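Local coordinates for ABC transporter substrate binding protein (Ribose) (Agrobacterium vitis, PDB 4WUT) that probably binds a sugar as the periplasmic component of an ABC transporter, and holds beta-D-fucopyranose between its two lobes in this structure, at residues E138-A143 / V240-D245; K142-K147 / G171-Y176. One frame throughout, in Å; residues are numbered along the deposited sequence.

Overall arrangement
From the N terminus the chain first builds the sheet of one lobe, with strands 25-29, 85-88 and 110-113, and then enters the other lobe, where helix 133-148 supplies one side of both contacts. Contact 2 closes the shorter loop. Its second segment, 171-176, comes after strand 153-158, and it joins two helices that follow each other in the fold. Contact 1 closes a loop of 96 residues, which spans the second segment of contact 2, and sets the helix on strand 240-244. The two overlap at K142 and A143, and their centres are about 7 Å apart. Together they pack helix 133-148 against strand 240-244 of the sheet and against helix 164-180.

Contact 1 (E138-A143 / V240-D245); sequences ELAAKA and VAIGFD. With FCB (beta-D-fucopyranose), chain E.
The F244 ring takes the methyl of A140 at an oblique angle, with A140 CB 4.2 Å from F244 CE1. A136, one turn earlier on the same helix, and R169 of helix 164-180 also touch the F244 side chain. This is helix-on-strand packing in the alpha/beta lobe of a periplasmic sugar-binding protein. Helix 138-143 runs nearly antiparallel to strand 240-244, at 165°, and the axes approach to 9.2 Å. Apolar groups, most of them buried, carry the contact.

I242 reaches the helix with both branches. With chi1 at -64°, CG2 stands opposite the backbone N, and its methyl lies 4.0 Å from A140 CB. The CG1 branch continues almost straight, so CD1 reaches A143. There I242 CD1 is 3.5 Å from A143 CB, tighter than usual for two carbons. It also packs against the carbonyl oxygen of A140. A140 and A143 are small, and this lets the isoleucine come in close.

The strand ends at the sugar pocket. F244 and D245 are consecutive, but the carboxylate of D245 reaches the ligand, and the residue takes no part in the packing. This carboxylate is divided between two partners. OD1 is hydrogen-bonded to NE2 of Q265, which helps fix the turn of the group. R169, beside F244, also binds the sugar, so the packing layer and the pocket share a neighbour. The other carboxylate oxygen, D245 OD2, accepts a short hydrogen bond of 2.5 Å from O1 of the beta-D-fucopyranose, its anomeric hydroxyl.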
loop_
_atom_site.group_PDB
_atom_site.type_symbol
_atom_site.label_atom_id
_atom_site.label_comp_id
_atom_site.label_asym_id
_atom_site.label_seq_id
_atom_site.Cartn_x
_atom_site.Cartn_y
_atom_site.Cartn_z
ATOM N N GLU A 138 1.803 13.452 0.698
ATOM C CA GLU A 138 1.802 14.882 0.439
ATOM C C GLU A 138 0.930 15.222 -0.772
ATOM O O GLU A 138 0.226 16.228 -0.746
ATOM C CB GLU A 138 3.239 15.403 0.291
ATOM C CG GLU A 138 3.971 15.459 1.609
ATOM C CD GLU A 138 5.417 15.892 1.493
ATOM O OE1 GLU A 138 5.845 16.263 0.377
ATOM O OE2 GLU A 138 6.118 15.873 2.530
ATOM N N LEU A 139 0.961 14.404 -1.821
ATOM C CA LEU A 139 0.109 14.687 -2.995
ATOM C C LEU A 139 -1.366 14.608 -2.582
ATOM O O LEU A 139 -2.203 15.402 -3.022
ATOM C CB LEU A 139 0.334 13.652 -4.092
ATOM C CG LEU A 139 1.040 13.949 -5.409
ATOM C CD1 LEU A 139 1.729 15.293 -5.508
ATOM C CD2 LEU A 139 1.995 12.815 -5.588
ATOM N N ALA A 140 -1.707 13.610 -1.781
ATOM C CA ALA A 140 -3.082 13.462 -1.338
ATOM C C ALA A 140 -3.522 14.677 -0.500
ATOM O O ALA A 140 -4.636 15.163 -0.625
ATOM C CB ALA A 140 -3.258 12.181 -0.539
ATOM N N ALA A 141 -2.632 15.168 0.355
ATOM C CA ALA A 141 -2.930 16.321 1.218
ATOM C C ALA A 141 -3.097 17.603 0.409
ATOM O O ALA A 141 -3.985 18.405 0.692
ATOM C CB ALA A 141 -1.815 16.509 2.265
ATOM N N LYS A 142 -2.252 17.777 -0.601
ATOM C CA LYS A 142 -2.375 18.920 -1.480
ATOM C C LYS A 142 -3.701 18.883 -2.238
ATOM O O LYS A 142 -4.373 19.907 -2.368
ATOM C CB LYS A 142 -1.223 18.963 -2.464
ATOM C CG LYS A 142 -1.214 20.256 -3.236
ATOM C CD LYS A 142 -0.081 20.344 -4.214
ATOM C CE LYS A 142 -0.098 21.710 -4.855
ATOM N NZ LYS A 142 1.071 21.935 -5.750
ATOM N N ALA A 143 -4.073 17.707 -2.739
ATOM C CA ALA A 143 -5.365 17.523 -3.409
ATOM C C ALA A 143 -6.517 17.866 -2.476
ATOM O O ALA A 143 -7.513 18.466 -2.884
ATOM C CB ALA A 143 -5.518 16.085 -3.905
ATOM N N VAL A 240 -15.280 16.091 0.679
ATOM C CA VAL A 240 -14.213 15.730 -0.228
ATOM C C VAL A 240 -13.507 14.482 0.281
ATOM O O VAL A 240 -12.882 14.492 1.332
ATOM C CB VAL A 240 -13.195 16.884 -0.346
ATOM C CG1 VAL A 240 -12.050 16.517 -1.273
ATOM C CG2 VAL A 240 -13.882 18.169 -0.847
ATOM N N ALA A 241 -13.587 13.421 -0.496
ATOM C CA ALA A 241 -12.975 12.164 -0.140
ATOM C C ALA A 241 -11.808 11.822 -1.071
ATOM O O ALA A 241 -11.934 11.908 -2.319
ATOM C CB ALA A 241 -14.021 11.063 -0.168
ATOM N N ILE A 242 -10.665 11.481 -0.477
ATOM C CA ILE A 242 -9.482 11.103 -1.230
ATOM C C ILE A 242 -9.030 9.720 -0.790
ATOM O O ILE A 242 -8.960 9.471 0.398
ATOM C CB ILE A 242 -8.375 12.163 -1.081
ATOM C CG1 ILE A 242 -8.884 13.480 -1.712
ATOM C CG2 ILE A 242 -7.078 11.696 -1.718
ATOM C CD1 ILE A 242 -7.875 14.567 -1.844
ATOM N N GLY A 243 -8.754 8.840 -1.747
ATOM C CA GLY A 243 -8.330 7.493 -1.416
ATOM C C GLY A 243 -6.943 7.149 -1.919
ATOM O O GLY A 243 -6.236 7.997 -2.462
ATOM N N PHE A 244 -6.557 5.899 -1.662
ATOM C CA PHE A 244 -5.394 5.261 -2.258
ATOM C C PHE A 244 -5.857 4.001 -2.981
ATOM O O PHE A 244 -6.806 3.327 -2.552
ATOM C CB PHE A 244 -4.323 4.895 -1.205
ATOM C CG PHE A 244 -3.195 5.886 -1.126
ATOM C CD1 PHE A 244 -3.401 7.129 -0.551
ATOM C CD2 PHE A 244 -1.935 5.592 -1.640
ATOM C CE1 PHE A 244 -2.377 8.055 -0.472
ATOM C CE2 PHE A 244 -0.900 6.508 -1.548
ATOM C CZ PHE A 244 -1.136 7.758 -0.980
ATOM N N ASP A 245 -5.168 3.735 -4.084
ATOM C CA ASP A 245 -5.227 2.527 -4.866
ATOM C C ASP A 245 -6.318 2.590 -5.944
ATOM O O ASP A 245 -7.041 3.578 -6.047
ATOM C CB ASP A 245 -5.266 1.288 -3.963
ATOM C CG ASP A 245 -4.014 1.163 -3.119
ATOM O OD1 ASP A 245 -2.914 1.302 -3.696
ATOM O OD2 ASP A 245 -4.122 0.967 -1.900
HETATM C C1 FCB E . -1.703 -0.615 -0.319
HETATM C C2 FCB E . -0.541 -0.603 0.665
HETATM C C3 FCB E . -0.182 -1.924 1.077
HETATM C C4 FCB E . -1.424 -2.690 1.606
HETATM C C5 FCB E . -2.494 -2.562 0.487
HETATM C C6 FCB E . -3.823 -3.284 0.855
HETATM O O1 FCB E . -2.139 0.659 -0.385
HETATM O O2 FCB E . 0.581 -0.005 -0.043
HETATM O O3 FCB E . 0.817 -1.776 2.119
HETATM O O4 FCB E . -1.875 -2.155 2.876
HETATM O O5 FCB E . -2.816 -1.256 0.289
#

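Contact 2 (K142-K147 / G171-Y176); sequences KAMIQK and GGFTDY
Y176 packs its ring and hydroxyl against K142 and I145 on the neighbouring helix. Helices 142-147 and 171-176 lie side by side in the alpha/beta lobe. They are linked in sequence through strand 153-158, and their N-to-C directions differ by 37°. The axes are 10.7 Å apart at their closest.

The first shell has three pairs. I145 CD1 sits at the edge of the Y176 ring, near its plane, 4.0 Å from Y176 CE1. K142 meets the same ring obliquely, with K142 CA 3.9 Å from Y176 CE1. Its chain then runs fully extended past the phenol, and K142 CG lies 3.9 Å from Y176 OH. Deeper in, the selenomethionine M144 brings its methyl CE to the edge of the F173 ring, 4.2 Å from F173 CZ. Bends at chi2 (71°) and chi3 (77°) carry this methyl round.

Further residues surround these groups. F173 stacks on F216 and also touches A140 and A141. I145 is backed by I177, N180, L183 and S181, the last a residue of a calcium site. M144 also rests on V240 and I242 of strand 240-244. On the outer side, a water reaches K142 NZ by a weak bond, while Y176 OH is hydrogen-bonded to the same water at 2.7 Å.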
loop_
_atom_site.group_PDB
_atom_site.type_symbol
_atom_site.label_atom_id
_atom_site.label_comp_id
_atom_site.label_asym_id
_atom_site.label_seq_id
_atom_site.Cartn_x
_atom_site.Cartn_y
_atom_site.Cartn_z
ATOM N N LYS A 142 -2.252 17.777 -0.601
ATOM C CA LYS A 142 -2.375 18.920 -1.480
ATOM C C LYS A 142 -3.701 18.883 -2.238
ATOM O O LYS A 142 -4.373 19.907 -2.368
ATOM C CB LYS A 142 -1.223 18.963 -2.464
ATOM C CG LYS A 142 -1.214 20.256 -3.236
ATOM C CD LYS A 142 -0.081 20.344 -4.214
ATOM C CE LYS A 142 -0.098 21.710 -4.855
ATOM N NZ LYS A 142 1.071 21.935 -5.750
ATOM N N ALA A 143 -4.073 17.707 -2.739
ATOM C CA ALA A 143 -5.365 17.523 -3.409
ATOM C C ALA A 143 -6.517 17.866 -2.476
ATOM O O ALA A 143 -7.513 18.466 -2.884
ATOM C CB ALA A 143 -5.518 16.085 -3.905
HETATM N N MSE A 144 -6.393 17.450 -1.225
HETATM C CA MSE A 144 -7.405 17.744 -0.230
HETATM C C MSE A 144 -7.569 19.244 -0.027
HETATM O O MSE A 144 -8.670 19.770 -0.131
HETATM C CB MSE A 144 -7.035 17.068 1.101
HETATM C CG MSE A 144 -8.054 17.282 2.181
HETATM SE SE MSE A 144 -9.720 16.294 1.870
HETATM C CE MSE A 144 -9.091 14.535 2.409
ATOM N N ILE A 145 -6.459 19.931 0.237
ATOM C CA ILE A 145 -6.508 21.378 0.470
ATOM C C ILE A 145 -7.054 22.147 -0.732
ATOM O O ILE A 145 -7.836 23.085 -0.566
ATOM C CB ILE A 145 -5.119 21.886 0.923
ATOM C CG1 ILE A 145 -4.880 21.415 2.360
ATOM C CG2 ILE A 145 -5.038 23.385 0.828
ATOM C CD1 ILE A 145 -3.447 21.558 2.809
ATOM N N GLN A 146 -6.676 21.753 -1.937
ATOM C CA GLN A 146 -7.118 22.489 -3.100
ATOM C C GLN A 146 -8.625 22.429 -3.267
ATOM O O GLN A 146 -9.225 23.355 -3.794
ATOM C CB GLN A 146 -6.350 21.997 -4.323
ATOM C CG GLN A 146 -4.865 22.378 -4.213
ATOM C CD GLN A 146 -4.673 23.874 -4.021
ATOM O OE1 GLN A 146 -4.021 24.331 -3.080
ATOM N NE2 GLN A 146 -5.290 24.618 -4.879
ATOM N N LYS A 147 -9.266 21.379 -2.749
ATOM C CA LYS A 147 -10.697 21.272 -2.892
ATOM C C LYS A 147 -11.423 21.768 -1.648
ATOM O O LYS A 147 -12.479 22.410 -1.763
ATOM C CB LYS A 147 -11.101 19.832 -3.245
ATOM C CG LYS A 147 -12.572 19.614 -3.390
ATOM C CD LYS A 147 -13.130 20.183 -4.674
ATOM C CE LYS A 147 -14.658 20.186 -4.627
ATOM N NZ LYS A 147 -15.176 20.982 -3.456
ATOM N N GLY A 171 1.952 9.883 7.723
ATOM C CA GLY A 171 2.754 10.981 8.227
ATOM C C GLY A 171 2.975 12.089 7.204
ATOM O O GLY A 171 2.946 13.273 7.552
ATOM N N GLY A 172 3.247 11.720 5.951
ATOM C CA GLY A 172 3.415 12.708 4.902
ATOM C C GLY A 172 2.151 13.546 4.759
ATOM O O GLY A 172 2.204 14.779 4.658
ATOM N N PHE A 173 1.008 12.872 4.734
ATOM C CA PHE A 173 -0.285 13.539 4.642
ATOM C C PHE A 173 -0.475 14.489 5.817
ATOM O O PHE A 173 -0.751 15.676 5.644
ATOM C CB PHE A 173 -1.416 12.495 4.619
ATOM C CG PHE A 173 -2.811 13.090 4.466
ATOM C CD1 PHE A 173 -3.363 13.313 3.210
ATOM C CD2 PHE A 173 -3.570 13.418 5.583
ATOM C CE1 PHE A 173 -4.627 13.839 3.074
ATOM C CE2 PHE A 173 -4.825 13.979 5.435
ATOM C CZ PHE A 173 -5.357 14.171 4.185
ATOM N N THR A 174 -0.336 13.953 7.023
ATOM C CA THR A 174 -0.618 14.695 8.220
ATOM C C THR A 174 0.301 15.905 8.369
ATOM O O THR A 174 -0.149 16.983 8.714
ATOM C CB THR A 174 -0.517 13.758 9.453
ATOM O OG1 THR A 174 -1.464 12.688 9.301
ATOM C CG2 THR A 174 -0.801 14.515 10.720
ATOM N N ASP A 175 1.584 15.715 8.108
ATOM C CA ASP A 175 2.543 16.802 8.263
ATOM C C ASP A 175 2.258 17.912 7.264
ATOM O O ASP A 175 2.413 19.109 7.576
ATOM C CB ASP A 175 3.976 16.294 8.075
ATOM C CG ASP A 175 4.434 15.377 9.202
ATOM O OD1 ASP A 175 3.725 15.258 10.219
ATOM O OD2 ASP A 175 5.519 14.776 9.059
ATOM N N TYR A 176 1.853 17.523 6.058
ATOM C CA TYR A 176 1.557 18.524 5.012
ATOM C C TYR A 176 0.323 19.326 5.379
ATOM O O TYR A 176 0.301 20.536 5.236
ATOM C CB TYR A 176 1.384 17.880 3.622
ATOM C CG TYR A 176 1.299 18.903 2.494
ATOM C CD1 TYR A 176 0.101 19.522 2.193
ATOM C CD2 TYR A 176 2.417 19.230 1.750
ATOM C CE1 TYR A 176 0.027 20.478 1.190
ATOM C CE2 TYR A 176 2.363 20.173 0.764
ATOM C CZ TYR A 176 1.164 20.776 0.476
ATOM O OH TYR A 176 1.121 21.700 -0.533
HETATM O O HOH W 1 2.668 21.283 -2.758
#